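Local coordinates for Asp/Glu-specific dipeptidyl-peptidase (Flavobacterium psychrophilum, PDB 5JXF), which removes dipeptides from the N-terminus of oligopeptides as a serine peptidase of family S46, requiring aspartate or glutamate at the P1 position, at residues K717-I720 with N721-K724; P626-L629 with I630-N634; N359-G362 with L363-F367. One frame throughout, in Å; residues are numbered along the deposited sequence.

Interaction 1 (K717-I720 with N721-K724); sequences KHLI and NEMK
The carbonyl oxygen of Lys717 receives two backbone N-H groups: that of Asn721 in a sound bond and that of Ile720 in a weak one. Asn721 N lies 3.0 Å from Lys717 O and approaches nearly in line with the carbonyl. The side chain of Asn721 folds back over the same oxygen, because its CG stands beside its own backbone N (chi1 -68°). The amide carbon CG of Asn721 thereby comes to 3.5 Å from Lys717 O, and ND2 lies near His718 CA. One residue on, Glu722 N makes a weak bond to Leu719 O, followed by the short 2.7 Å bond from Met723 N to Ile720 O. That donor sits well above the carbonyl plane, 55° out of it, as the chain turns from helical to extended at Met723 and heads for strand 725-726. The arrangement fits the C-terminal part of a chymotrypsin-like double barrel, in which the closing helix of the chain rests on the first barrel: Leu719 touches Arg242 and Met723 touches Met240, both on strand 239-245. Met723 fills the buried side of the turn. The Met723 chain, extended beyond CG, runs back along the turn and brings Met723 CE to 3.4 Å from Leu719 O. The same methyl lies 4.2 Å from Ile720 CG1. Ile720 also meets Val710 of helix 703-713, and Lys717 NZ pairs with Asp711 on the same helix. On another flank Glu722 sets its CB 3.2 Å from Leu719 O, while its carboxylate reaches away to Arg242 in a salt bridge and to Ser91 in a hydrogen bond, and His718 NE2 is bonded to Ala124 O.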
loop_
_atom_site.group_PDB
_atom_site.type_symbol
_atom_site.label_atom_id
_atom_site.label_comp_id
_atom_site.label_asym_id
_atom_site.label_seq_id
_atom_site.Cartn_x
_atom_site.Cartn_y
_atom_site.Cartn_z
ATOM N N LYS A 717 0.353 10.670 35.496
ATOM C CA LYS A 717 -0.026 12.081 35.597
ATOM C C LYS A 717 1.014 12.948 36.328
ATOM O O LYS A 717 1.142 14.141 36.044
ATOM C CB LYS A 717 -1.379 12.209 36.308
ATOM C CG LYS A 717 -2.087 13.546 36.097
ATOM C CD LYS A 717 -3.140 13.443 34.991
ATOM C CE LYS A 717 -3.853 14.769 34.731
ATOM N NZ LYS A 717 -3.795 15.158 33.296
ATOM N N HIS A 718 1.750 12.354 37.266
ATOM C CA HIS A 718 2.717 13.114 38.063
ATOM C C HIS A 718 3.812 13.711 37.174
ATOM O O HIS A 718 4.298 14.802 37.443
ATOM C CB HIS A 718 3.340 12.243 39.162
ATOM C CG HIS A 718 4.128 11.083 38.640
ATOM N ND1 HIS A 718 3.538 9.988 38.046
ATOM C CD2 HIS A 718 5.464 10.852 38.614
ATOM C CE1 HIS A 718 4.476 9.130 37.680
ATOM N NE2 HIS A 718 5.654 9.631 38.012
ATOM N N LEU A 719 4.170 13.018 36.094
ATOM C CA LEU A 719 5.147 13.575 35.168
ATOM C C LEU A 719 4.557 14.772 34.437
ATOM O O LEU A 719 5.274 15.713 34.092
ATOM C CB LEU A 719 5.624 12.527 34.178
ATOM C CG LEU A 719 6.203 11.288 34.849
ATOM C CD1 LEU A 719 6.526 10.242 33.788
ATOM C CD2 LEU A 719 7.445 11.648 35.678
ATOM N N ILE A 720 3.245 14.752 34.223
ATOM C CA ILE A 720 2.593 15.866 33.553
ATOM C C ILE A 720 2.533 17.101 34.444
ATOM O O ILE A 720 2.712 18.223 33.974
ATOM C CB ILE A 720 1.171 15.494 33.110
ATOM C CG1 ILE A 720 1.230 14.306 32.152
ATOM C CG2 ILE A 720 0.471 16.697 32.477
ATOM C CD1 ILE A 720 -0.026 14.101 31.375
ATOM N N ASN A 721 2.285 16.889 35.731
ATOM C CA ASN A 721 2.189 17.992 36.682
ATOM C C ASN A 721 3.468 18.821 36.684
ATOM O O ASN A 721 3.463 19.997 37.047
ATOM C CB ASN A 721 1.887 17.465 38.091
ATOM C CG ASN A 721 0.484 16.867 38.207
ATOM O OD1 ASN A 721 -0.429 17.259 37.479
ATOM N ND2 ASN A 721 0.310 15.927 39.133
ATOM N N GLU A 722 4.550 18.181 36.247
ATOM C CA GLU A 722 5.880 18.772 36.145
ATOM C C GLU A 722 5.964 19.736 34.963
ATOM O O GLU A 722 6.809 20.618 34.935
ATOM C CB GLU A 722 6.909 17.653 35.983
ATOM C CG GLU A 722 8.243 17.871 36.586
ATOM C CD GLU A 722 9.142 16.666 36.371
ATOM O OE1 GLU A 722 8.712 15.535 36.674
ATOM O OE2 GLU A 722 10.268 16.855 35.864
ATOM N N MET A 723 5.096 19.559 33.972
ATOM C CA MET A 723 5.225 20.362 32.757
ATOM C C MET A 723 4.419 21.654 32.852
ATOM O O MET A 723 3.626 21.835 33.760
ATOM C CB MET A 723 4.788 19.563 31.536
ATOM C CG MET A 723 5.459 18.201 31.395
ATOM S SD MET A 723 4.606 17.240 30.127
ATOM C CE MET A 723 4.970 15.575 30.672
ATOM N N LYS A 724 4.650 22.567 31.924
ATOM C CA LYS A 724 3.797 23.733 31.811
ATOM C C LYS A 724 2.911 23.578 30.565
ATOM O O LYS A 724 3.359 23.790 29.447
ATOM C CB LYS A 724 4.628 25.008 31.743
ATOM C CG LYS A 724 3.796 26.261 31.492
ATOM C CD LYS A 724 4.680 27.493 31.500
ATOM C CE LYS A 724 3.873 28.774 31.402
ATOM N NZ LYS A 724 4.770 29.957 31.494
#

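Interaction 2 (P626-L629 with I630-N634); sequences PKKL and IDLYN
Lys627 and Asp631, one helical turn apart, form a salt bridge in which NZ of Lys627 stands 2.7 Å from OD1 of Asp631. The ammonium group meets that oxygen from above the carboxylate plane, 59° out of it. Two bends along the lysine chain, at chi2 (55°) and chi3 (-141°), direct it along the helix toward the next turn and lay Lys627 CE against both carboxylate oxygens, 3.1 Å from Asp631 OD1. Lysine and aspartate thus cross at a slant on the more exposed flank of helix 627-635. With an alanine in place of Asp631 the carboxylate is gone, which is likely to leave Lys627 NZ without its mate and its bent chain freer to swing. Also on an exposed flank, Lys628 drapes its methylene chain across Leu632, CE lying 3.8 Å from Leu632 CD1, while its NZ goes on to Lys712 O. The buried flank is more tightly filled. Leu629 reaches Tyr705 and Phe708 of helix 703-713 as well as Ile219 of helix 217-220, and Leu632 also packs on Phe708. CG of Leu632 presses to 3.2 Å from Lys628 O, the acceptor of its own backbone N-H. Tyr633 leans on helix 609-615. Between the two flanks, Ile630 places CG1 3.4 Å from Pro626 O, an oxygen whose bond from Ile630 N is weak. From the next residue onward the backbone bonds are sound, with Asp631 N to Lys627 O in the carbonyl plane and Tyr633 N to Leu629 O at 2.9 Å. The whole is the opening of an amphipathic helix, with proline at the N-cap and an i to i+4 lysine-aspartate pair on its outer flank.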
loop_
_atom_site.group_PDB
_atom_site.type_symbol
_atom_site.label_atom_id
_atom_site.label_comp_id
_atom_site.label_asym_id
_atom_site.label_seq_id
_atom_site.Cartn_x
_atom_site.Cartn_y
_atom_site.Cartn_z
ATOM N N PRO A 626 -2.023 -2.821 22.508
ATOM C CA PRO A 626 -2.273 -3.142 23.917
ATOM C C PRO A 626 -3.754 -3.085 24.273
ATOM O O PRO A 626 -4.536 -2.392 23.607
ATOM C CB PRO A 626 -1.499 -2.061 24.667
ATOM C CG PRO A 626 -0.412 -1.683 23.750
ATOM C CD PRO A 626 -0.993 -1.778 22.364
ATOM N N LYS A 627 -4.120 -3.799 25.334
ATOM C CA LYS A 627 -5.519 -3.962 25.705
ATOM C C LYS A 627 -6.071 -2.633 26.218
ATOM O O LYS A 627 -7.182 -2.238 25.854
ATOM C CB LYS A 627 -5.672 -5.076 26.751
ATOM C CG LYS A 627 -7.040 -5.145 27.416
ATOM C CD LYS A 627 -8.124 -5.268 26.353
ATOM C CE LYS A 627 -9.364 -4.467 26.676
ATOM N NZ LYS A 627 -10.239 -4.189 25.472
ATOM N N LYS A 628 -5.276 -1.938 27.031
ATOM C CA LYS A 628 -5.698 -0.682 27.654
ATOM C C LYS A 628 -5.973 0.413 26.619
ATOM O O LYS A 628 -6.868 1.235 26.791
ATOM C CB LYS A 628 -4.627 -0.222 28.663
ATOM C CG LYS A 628 -4.835 1.154 29.300
ATOM C CD LYS A 628 -6.094 1.206 30.124
ATOM C CE LYS A 628 -6.389 2.600 30.664
ATOM N NZ LYS A 628 -5.546 2.974 31.823
ATOM N N LEU A 629 -5.201 0.421 25.542
ATOM C CA LEU A 629 -5.372 1.435 24.506
ATOM C C LEU A 629 -6.663 1.193 23.734
ATOM O O LEU A 629 -7.367 2.129 23.389
ATOM C CB LEU A 629 -4.189 1.450 23.543
ATOM C CG LEU A 629 -4.248 2.574 22.501
ATOM C CD1 LEU A 629 -4.631 3.907 23.147
ATOM C CD2 LEU A 629 -2.930 2.709 21.770
ATOM N N ILE A 630 -6.947 -0.068 23.448
ATOM C CA ILE A 630 -8.194 -0.423 22.768
ATOM C C ILE A 630 -9.412 -0.002 23.584
ATOM O O ILE A 630 -10.365 0.546 23.027
ATOM C CB ILE A 630 -8.253 -1.937 22.458
ATOM C CG1 ILE A 630 -7.172 -2.281 21.433
ATOM C CG2 ILE A 630 -9.661 -2.354 21.953
ATOM C CD1 ILE A 630 -7.242 -3.680 20.884
ATOM N N ASP A 631 -9.370 -0.240 24.896
ATOM C CA ASP A 631 -10.420 0.237 25.812
ATOM C C ASP A 631 -10.594 1.741 25.782
ATOM O O ASP A 631 -11.720 2.237 25.779
ATOM C CB ASP A 631 -10.129 -0.165 27.265
ATOM C CG ASP A 631 -10.589 -1.551 27.590
ATOM O OD1 ASP A 631 -11.346 -2.136 26.777
ATOM O OD2 ASP A 631 -10.212 -2.050 28.678
ATOM N N LEU A 632 -9.470 2.460 25.805
ATOM C CA LEU A 632 -9.515 3.909 25.822
ATOM C C LEU A 632 -10.150 4.398 24.536
ATOM O O LEU A 632 -10.946 5.335 24.552
ATOM C CB LEU A 632 -8.104 4.514 26.007
ATOM C CG LEU A 632 -7.555 4.316 27.418
ATOM C CD1 LEU A 632 -6.035 4.535 27.452
ATOM C CD2 LEU A 632 -8.260 5.233 28.411
ATOM N N TYR A 633 -9.796 3.753 23.424
ATOM C CA TYR A 633 -10.376 4.088 22.127
ATOM C C TYR A 633 -11.882 3.840 22.149
ATOM O O TYR A 633 -12.653 4.675 21.689
ATOM C CB TYR A 633 -9.733 3.277 20.995
ATOM C CG TYR A 633 -10.431 3.451 19.648
ATOM C CD1 TYR A 633 -10.369 4.657 18.955
ATOM C CD2 TYR A 633 -11.180 2.416 19.088
ATOM C CE1 TYR A 633 -11.016 4.824 17.724
ATOM C CE2 TYR A 633 -11.828 2.565 17.853
ATOM C CZ TYR A 633 -11.743 3.771 17.182
ATOM O OH TYR A 633 -12.369 3.928 15.967
ATOM N N ASN A 634 -12.290 2.696 22.688
ATOM C CA ASN A 634 -13.709 2.324 22.702
ATOM C C ASN A 634 -14.523 3.243 23.600
ATOM O O ASN A 634 -15.686 3.505 23.320
ATOM C CB ASN A 634 -13.909 0.875 23.155
ATOM C CG ASN A 634 -13.580 -0.144 22.074
ATOM O OD1 ASN A 634 -13.686 0.125 20.868
ATOM N ND2 ASN A 634 -13.224 -1.349 22.507
#

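Interaction 3 (N359-G362 with L363-F367); sequences NAIG and LKQNF
Backbone bonds tie Asn359-Gly362 to Leu363-Phe367 in an unbroken i to i+4 series. It begins with Leu363 N to Asn359 O at 3.0 Å and runs on through Lys364 to Ala360 and Gln365 to Ile361. The bond from Asn366 N to Gly362 O is the shortest of them, at 2.8 Å. A capping bond precedes the first full turn: OD1 of Asn359, the N-cap residue, accepts from Gly362 N over 2.9 Å. This donor lies 53° out of the carbonyl plane, above it. Because chi1 of Asn359 is trans (176°), its amide lies beside the first turn, and its ND2 is so near Gly362 that a beta carbon on the glycine would clash with it. Asn359 has positive phi and also ends helix 328-357 in a Schellman motif, so one residue closes that helix and caps helix 360-375. Both probably belong to the helical domain that accompanies the chymotrypsin-like catalytic domain in the S46 family. Among the side-chain contacts, Ile361 and Gln365 lie side by side and point the same way, Ile361 CG2 3.7 Å from Gln365 NE2. The other end of that amide, Gln365 OE1, rests 3.4 Å from Gly362 CA. Both residues also border helix 295-325, at Val298 and Ser295. CB of Leu363 lies 3.3 Å from Ala360 O, and its CD1 lies near Asn359 O, while Asn366 folds its amide back so that CG comes to 3.3 Å from Gly362 O. Polar reach beyond the helix comes from Lys364, whose NZ bonds to Leu293 O and Glu291 O.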
loop_
_atom_site.group_PDB
_atom_site.type_symbol
_atom_site.label_atom_id
_atom_site.label_comp_id
_atom_site.label_asym_id
_atom_site.label_seq_id
_atom_site.Cartn_x
_atom_site.Cartn_y
_atom_site.Cartn_z
ATOM N N ASN A 359 15.177 11.170 -11.014
ATOM C CA ASN A 359 16.352 11.335 -11.873
ATOM C C ASN A 359 17.320 12.372 -11.294
ATOM O O ASN A 359 17.626 13.387 -11.920
ATOM C CB ASN A 359 15.923 11.707 -13.303
ATOM C CG ASN A 359 17.103 11.990 -14.219
ATOM O OD1 ASN A 359 18.148 11.339 -14.121
ATOM N ND2 ASN A 359 16.941 12.959 -15.117
ATOM N N ALA A 360 17.788 12.122 -10.077
ATOM C CA ALA A 360 18.693 13.058 -9.430
ATOM C C ALA A 360 19.969 13.167 -10.246
ATOM O O ALA A 360 20.542 14.247 -10.383
ATOM C CB ALA A 360 18.992 12.624 -8.007
ATOM N N ILE A 361 20.377 12.041 -10.828
ATOM C CA ILE A 361 21.613 11.974 -11.591
ATOM C C ILE A 361 21.587 12.931 -12.782
ATOM O O ILE A 361 22.565 13.626 -13.059
ATOM C CB ILE A 361 21.881 10.544 -12.082
ATOM C CG1 ILE A 361 22.014 9.587 -10.896
ATOM C CG2 ILE A 361 23.138 10.485 -12.946
ATOM C CD1 ILE A 361 22.287 8.140 -11.330
ATOM N N GLY A 362 20.460 12.978 -13.479
ATOM C CA GLY A 362 20.309 13.885 -14.600
ATOM C C GLY A 362 20.192 15.313 -14.114
ATOM O O GLY A 362 20.752 16.233 -14.708
ATOM N N LEU A 363 19.461 15.486 -13.019
ATOM C CA LEU A 363 19.255 16.794 -12.417
ATOM C C LEU A 363 20.568 17.465 -12.081
ATOM O O LEU A 363 20.723 18.672 -12.271
ATOM C CB LEU A 363 18.403 16.670 -11.160
ATOM C CG LEU A 363 16.980 17.180 -11.332
ATOM C CD1 LEU A 363 16.360 16.562 -12.568
ATOM C CD2 LEU A 363 16.160 16.855 -10.103
ATOM N N LYS A 364 21.514 16.680 -11.579
ATOM C CA LYS A 364 22.820 17.218 -11.223
ATOM C C LYS A 364 23.678 17.418 -12.466
ATOM O O LYS A 364 24.408 18.406 -12.559
ATOM C CB LYS A 364 23.529 16.313 -10.214
ATOM C CG LYS A 364 23.185 16.656 -8.771
ATOM C CD LYS A 364 23.976 15.852 -7.762
ATOM C CE LYS A 364 23.596 16.261 -6.330
ATOM N NZ LYS A 364 23.949 17.673 -6.008
ATOM N N GLN A 365 23.579 16.485 -13.417
ATOM C CA GLN A 365 24.264 16.626 -14.704
ATOM C C GLN A 365 23.901 17.956 -15.344
ATOM O O GLN A 365 24.765 18.672 -15.841
ATOM C CB GLN A 365 23.911 15.478 -15.654
ATOM C CG GLN A 365 24.802 14.251 -15.531
ATOM C CD GLN A 365 24.120 13.008 -16.060
ATOM O OE1 GLN A 365 23.003 13.080 -16.565
ATOM N NE2 GLN A 365 24.778 11.863 -15.937
ATOM N N ASN A 366 22.614 18.284 -15.313
ATOM C CA ASN A 366 22.136 19.558 -15.826
ATOM C C ASN A 366 22.690 20.748 -15.036
ATOM O O ASN A 366 22.980 21.797 -15.608
ATOM C CB ASN A 366 20.607 19.583 -15.819
ATOM C CG ASN A 366 20.002 18.598 -16.809
ATOM O OD1 ASN A 366 20.682 18.102 -17.712
ATOM N ND2 ASN A 366 18.716 18.313 -16.645
ATOM N N PHE A 367 22.837 20.588 -13.723
ATOM C CA PHE A 367 23.414 21.651 -12.912
ATOM C C PHE A 367 24.892 21.813 -13.238
ATOM O O PHE A 367 25.401 22.931 -13.348
ATOM C CB PHE A 367 23.244 21.379 -11.413
ATOM C CG PHE A 367 24.161 22.207 -10.550
ATOM C CD1 PHE A 367 23.864 23.533 -10.270
ATOM C CD2 PHE A 367 25.336 21.670 -10.045
ATOM C CE1 PHE A 367 24.718 24.302 -9.490
ATOM C CE2 PHE A 367 26.194 22.434 -9.276
ATOM C CZ PHE A 367 25.883 23.751 -8.995
#

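Interactions 1 and 2 lie on the same side of the chain's centre, their own centres 23 Å apart, and both pack on helix 703-713; the centre of interaction 3 lies about 50 Å from theirs, beside helices 295-325 and 547-571, probably in the helical domain. All three are local contacts within continuous chain, but their surroundings differ. The first two are partly buried, with leucine, isoleucine or methionine inward. In interaction 2 a charge pair closes within the helix, whereas in interaction 1 the charged ends find partners elsewhere in the fold. Interaction 3 is a surface contact dominated by amide groups and capping. Interactions 2 and 3 open helices; interaction 1 leads out of one.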